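Local coordinates for protein aldose 1-epimerase (Escherichia coli, PDB 3NRE) that probably interconverts the alpha and beta anomers of free aldose sugars, as an aldose 1-epimerase, at residues Q198-G203 against Y233-S238; W148-P153 against L253-H258. All blocks are in the same frame, centred on the assembly; numbering follows the deposited sequence.

In the fold
Contact 1 (198-203 with 233-238) and contact 2 (148-153 with 253-258) belong to one curled antiparallel sheet, in which strands 232-237 and 250-256 are neighbours. Four neighbouring strands run in the order 200-205, 232-237, 250-256, 142-153, and the contacts, centres 11 Å apart, meet through Phe234 O and Glu254 N, 2.8 Å apart and probably hydrogen-bonded. Contact 2 lies about 3 Å from the centre of the chain and every touching residue is buried; contact 1 lies about 13 Å out and reaches solvent at Gln198. The outer pair is joined by four backbone hydrogen bonds and aromatic packing, whereas the inner one, rich in proline, has a single backbone bond and a histidine beside a glutamate.

Contact 1. Residues Q198-G203 against Y233-S238; sequences QWVNNG and YFIFVS
Trp199 offers one face of its six-membered ring to the edge of Phe236, a T-shaped pair with planes at 86° and CE1 of Phe236 3.5 Å from CH2 of Trp199. With CG anti to its backbone N (chi1 178°), the indole of Trp199 swings back beside the opposite strand although its CB points away from it; NE1 hydrogen-bonds to Glu170 OE1. The Phe234 ring lies flat over Gly203, whose CA stands 3.4 Å from the ring centroid and almost on its normal, a CH-pi contact. Near the plane of this ring, at its edge, comes Asn201 OD1. Strands 200-205 and 232-237 form an antiparallel pair in the large all-beta core of the galactose mutarotase fold. Val200 and Val237 make one hydrogen-bonded pair, with Val200 N 2.9 Å from Val237 O; Asn202 and Ile235 make the next, with Asn202 O 3.0 Å from Ile235 N. On the face bearing Val200, Asn202, Ile235 and Val237, CG1 of Val200 lies alongside CG2 of Ile235, 3.7 Å away. On the face of Asn201, Phe234 and Phe236 a water lies 2.7 Å from Asn201 OD1 and 3.0 Å from Ile235 O. Asn201 ND2 is hydrogen-bonded to Glu170 OE2 and Trp174 O, and OD1 also binds a di(hydroxyethyl)ether molecule, probably from the crystallisation liquor.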
# COMPACT_ATOMS: atom_id res chain seq x y z
N GLN A 198 18.37 3.04 8.95
CA GLN A 198 18.89 3.83 7.85
C GLN A 198 17.84 3.77 6.74
O GLN A 198 16.92 2.93 6.78
CB GLN A 198 20.21 3.27 7.33
CG GLN A 198 20.12 1.82 6.86
CD GLN A 198 21.49 1.28 6.49
OE1 GLN A 198 22.09 0.54 7.27
NE2 GLN A 198 22.01 1.69 5.35
N TRP A 199 18.01 4.64 5.75
CA TRP A 199 17.11 4.71 4.61
C TRP A 199 16.94 3.33 4.01
O TRP A 199 17.93 2.66 3.72
CB TRP A 199 17.69 5.62 3.54
CG TRP A 199 16.88 5.73 2.29
CD1 TRP A 199 17.07 5.03 1.12
CD2 TRP A 199 15.76 6.60 2.08
NE1 TRP A 199 16.11 5.39 0.22
CE2 TRP A 199 15.31 6.36 0.76
CE3 TRP A 199 15.10 7.53 2.86
CZ2 TRP A 199 14.21 7.04 0.21
CZ3 TRP A 199 14.02 8.21 2.33
CH2 TRP A 199 13.58 7.97 1.01
N VAL A 200 15.70 2.91 3.86
CA VAL A 200 15.36 1.72 3.08
C VAL A 200 14.23 2.07 2.10
O VAL A 200 13.22 2.60 2.49
CB VAL A 200 14.85 0.58 3.96
CG1 VAL A 200 14.35 -0.60 3.09
CG2 VAL A 200 15.91 0.11 4.96
N ASN A 201 14.40 1.76 0.82
CA ASN A 201 13.30 1.93 -0.15
C ASN A 201 13.47 0.86 -1.19
O ASN A 201 14.08 1.09 -2.23
CB ASN A 201 13.36 3.32 -0.79
CG ASN A 201 12.42 3.47 -1.97
OD1 ASN A 201 11.29 3.01 -1.94
ND2 ASN A 201 12.89 4.16 -3.04
N ASN A 202 12.94 -0.31 -0.93
CA ASN A 202 13.24 -1.50 -1.76
C ASN A 202 12.04 -2.35 -1.91
O ASN A 202 11.29 -2.60 -0.92
CB ASN A 202 14.39 -2.34 -1.18
CG ASN A 202 15.70 -1.61 -1.13
OD1 ASN A 202 15.99 -0.84 -0.19
ND2 ASN A 202 16.51 -1.79 -2.19
N GLY A 203 11.87 -2.88 -3.13
CA GLY A 203 10.86 -3.88 -3.41
C GLY A 203 11.46 -5.30 -3.31
O GLY A 203 12.68 -5.49 -3.54
N TYR A 233 6.32 -7.02 -2.08
CA TYR A 233 6.13 -6.01 -1.01
C TYR A 233 7.28 -5.01 -1.11
O TYR A 233 8.39 -5.36 -1.51
CB TYR A 233 6.04 -6.66 0.38
CG TYR A 233 7.27 -7.38 0.93
CD1 TYR A 233 8.24 -6.71 1.68
CD2 TYR A 233 7.44 -8.77 0.80
CE1 TYR A 233 9.35 -7.39 2.21
CE2 TYR A 233 8.53 -9.43 1.35
CZ TYR A 233 9.49 -8.74 2.03
OH TYR A 233 10.57 -9.38 2.59
N PHE A 234 7.00 -3.75 -0.74
CA PHE A 234 8.05 -2.75 -0.53
C PHE A 234 8.23 -2.49 0.96
O PHE A 234 7.30 -2.57 1.75
CB PHE A 234 7.71 -1.40 -1.26
CG PHE A 234 8.37 -1.23 -2.63
CD1 PHE A 234 7.89 -1.93 -3.74
CD2 PHE A 234 9.45 -0.38 -2.81
CE1 PHE A 234 8.49 -1.79 -4.98
CE2 PHE A 234 10.02 -0.25 -4.06
CZ PHE A 234 9.55 -0.93 -5.13
N ILE A 235 9.45 -2.20 1.36
CA ILE A 235 9.75 -1.75 2.70
C ILE A 235 10.25 -0.32 2.55
O ILE A 235 11.12 -0.03 1.70
CB ILE A 235 10.87 -2.55 3.36
CG1 ILE A 235 10.49 -4.01 3.54
CG2 ILE A 235 11.29 -1.94 4.71
CD1 ILE A 235 9.24 -4.27 4.44
N PHE A 236 9.72 0.55 3.40
CA PHE A 236 10.18 1.91 3.55
C PHE A 236 10.60 2.19 4.99
O PHE A 236 9.82 1.96 5.92
CB PHE A 236 9.07 2.90 3.10
CG PHE A 236 9.53 4.31 3.17
CD1 PHE A 236 10.62 4.70 2.43
CD2 PHE A 236 8.93 5.22 3.99
CE1 PHE A 236 11.09 5.98 2.50
CE2 PHE A 236 9.40 6.53 4.08
CZ PHE A 236 10.47 6.91 3.33
N VAL A 237 11.83 2.68 5.17
CA VAL A 237 12.35 3.29 6.40
C VAL A 237 12.94 4.61 5.94
O VAL A 237 13.72 4.66 4.98
CB VAL A 237 13.45 2.48 7.07
CG1 VAL A 237 13.89 3.17 8.38
CG2 VAL A 237 12.95 1.07 7.34
N SER A 238 12.56 5.68 6.60
CA SER A 238 13.06 7.01 6.23
C SER A 238 14.43 7.34 6.86
O SER A 238 15.12 6.45 7.35
CB SER A 238 11.95 8.04 6.55
OG SER A 238 12.14 9.28 5.88
O HOH W 1 9.69 1.90 -0.11

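Contact 2. Residues W148-P153 against L253-H258; sequences WHPYFP and LEPMSH
The rings of Pro150 and Pro255 point at each other across the strands, CD of Pro150 4.0 Å from CD of Pro255, at the apolar centre of this contact. CG of Pro255 comes to the edge of the Trp148 indole, near its plane, and packs on Trp148 CB. Beyond Pro150 the ring of Phe152 brings CE2 to 4.2 Å from Leu253 CB; Met224 of strand 220-227 touches both residues, joining this part of the sheet to its neighbour. The backbones run antiparallel, axes at 165°, but one hydrogen bond alone spans them: Trp148 N to Pro255 O, 3.2 Å, in the carbonyl plane. Pro255 has no N-H to offer Trp148 O, which instead lies against CD of Pro255, 3.3 Å away, and the CA and CB of Glu254. Leu253 O rests against Pro150 CG, buried without a hydrogen-bond partner. At the polar edge Glu254 and His149 lie side by side, pointing the same way, ring and carboxylate planes 35° apart. CG of Glu254 stands over one face of the imidazole, and OE1 comes to 3.2 Å from CD2 of His149, but NE2 and OE2 make no hydrogen bond. A chi1 of -168° turns the His149 ring away from its own backbone N and toward Glu254, while Phe49 stacks on it and His84 meets it. NE2 of His149 binds an ether, probably adventitious, that may mark the sugar pocket. His149 and Glu254, with His84 beside them, probably correspond to the two histidines and the glutamate of the galactose mutarotase active site.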
# COMPACT_ATOMS: atom_id res chain seq x y z
N TRP A 148 -1.73 -1.48 -1.04
CA TRP A 148 -1.83 -0.51 0.03
C TRP A 148 -0.48 -0.15 0.54
O TRP A 148 0.52 -0.87 0.36
CB TRP A 148 -2.66 -1.07 1.20
CG TRP A 148 -4.11 -1.24 0.95
CD1 TRP A 148 -5.14 -0.34 1.19
CD2 TRP A 148 -4.72 -2.42 0.40
NE1 TRP A 148 -6.36 -0.92 0.81
CE2 TRP A 148 -6.13 -2.18 0.33
CE3 TRP A 148 -4.22 -3.64 -0.07
CZ2 TRP A 148 -7.02 -3.13 -0.17
CZ3 TRP A 148 -5.09 -4.57 -0.59
CH2 TRP A 148 -6.49 -4.32 -0.61
N HIS A 149 -0.48 0.99 1.24
CA HIS A 149 0.72 1.60 1.77
C HIS A 149 0.54 1.93 3.24
O HIS A 149 0.37 3.10 3.61
CB HIS A 149 1.05 2.80 0.90
CG HIS A 149 2.40 3.39 1.13
ND1 HIS A 149 2.73 4.05 2.30
CD2 HIS A 149 3.46 3.55 0.31
CE1 HIS A 149 3.95 4.55 2.20
NE2 HIS A 149 4.41 4.28 0.99
N PRO A 150 0.54 0.90 4.10
CA PRO A 150 0.38 1.16 5.53
C PRO A 150 1.66 1.61 6.20
O PRO A 150 2.76 1.13 5.87
CB PRO A 150 -0.13 -0.18 6.08
CG PRO A 150 0.39 -1.18 5.14
CD PRO A 150 0.51 -0.55 3.82
N TYR A 151 1.49 2.49 7.18
CA TYR A 151 2.54 2.98 8.02
C TYR A 151 2.40 2.36 9.41
O TYR A 151 1.38 2.57 10.09
CB TYR A 151 2.43 4.48 8.19
CG TYR A 151 2.67 5.31 6.93
CD1 TYR A 151 1.65 5.52 6.00
CD2 TYR A 151 3.89 5.92 6.71
CE1 TYR A 151 1.88 6.31 4.85
CE2 TYR A 151 4.09 6.72 5.58
CZ TYR A 151 3.11 6.87 4.67
OH TYR A 151 3.30 7.67 3.55
N PHE A 152 3.40 1.60 9.83
CA PHE A 152 3.39 0.95 11.15
C PHE A 152 4.31 1.66 12.13
O PHE A 152 5.35 2.17 11.74
CB PHE A 152 3.91 -0.47 11.02
CG PHE A 152 3.04 -1.36 10.19
CD1 PHE A 152 1.94 -1.98 10.75
CD2 PHE A 152 3.28 -1.53 8.85
CE1 PHE A 152 1.10 -2.78 10.00
CE2 PHE A 152 2.46 -2.36 8.08
CZ PHE A 152 1.38 -3.00 8.66
N PRO A 153 3.99 1.62 13.44
CA PRO A 153 4.86 2.18 14.45
C PRO A 153 6.19 1.43 14.41
O PRO A 153 6.21 0.24 14.15
CB PRO A 153 4.14 1.89 15.77
CG PRO A 153 2.76 1.40 15.35
CD PRO A 153 2.77 1.01 13.98
N LEU A 253 5.36 -1.36 5.26
CA LEU A 253 5.46 -2.67 4.58
C LEU A 253 4.27 -2.64 3.66
O LEU A 253 3.13 -2.69 4.12
CB LEU A 253 5.42 -3.87 5.53
CG LEU A 253 5.70 -5.22 4.88
CD1 LEU A 253 6.15 -6.25 5.94
CD2 LEU A 253 4.49 -5.75 4.04
N GLU A 254 4.53 -2.54 2.35
CA GLU A 254 3.49 -2.18 1.34
C GLU A 254 3.17 -3.37 0.44
O GLU A 254 3.96 -3.68 -0.45
CB GLU A 254 3.98 -1.06 0.44
CG GLU A 254 4.58 0.14 1.19
CD GLU A 254 5.47 1.03 0.29
OE1 GLU A 254 5.22 1.20 -0.96
OE2 GLU A 254 6.42 1.54 0.92
N PRO A 255 2.02 -4.01 0.63
CA PRO A 255 1.67 -5.11 -0.28
C PRO A 255 1.20 -4.63 -1.65
O PRO A 255 0.46 -3.63 -1.79
CB PRO A 255 0.55 -5.83 0.45
CG PRO A 255 -0.13 -4.67 1.19
CD PRO A 255 0.99 -3.82 1.65
N MSE A 256 1.67 -5.34 -2.68
CA MSE A 256 1.32 -4.98 -4.03
C MSE A 256 0.98 -6.21 -4.79
O MSE A 256 1.65 -7.25 -4.63
CB MSE A 256 2.51 -4.29 -4.75
CG MSE A 256 2.96 -3.01 -4.12
SE MSE A 256 4.74 -2.64 -4.87
CE MSE A 256 4.46 -2.72 -6.68
N SER A 257 -0.00 -6.08 -5.67
CA SER A 257 -0.44 -7.20 -6.49
C SER A 257 0.48 -7.49 -7.68
O SER A 257 0.24 -8.46 -8.43
CB SER A 257 -1.86 -6.92 -7.02
OG SER A 257 -1.85 -5.93 -8.02
N HIS A 258 1.52 -6.67 -7.83
CA HIS A 258 2.43 -6.76 -8.95
C HIS A 258 3.79 -6.27 -8.56
O HIS A 258 3.93 -5.71 -7.49
CB HIS A 258 1.89 -5.97 -10.14
CG HIS A 258 1.82 -4.49 -9.90
ND1 HIS A 258 2.83 -3.63 -10.28
CD2 HIS A 258 0.86 -3.73 -9.35
CE1 HIS A 258 2.49 -2.40 -9.93
NE2 HIS A 258 1.31 -2.43 -9.35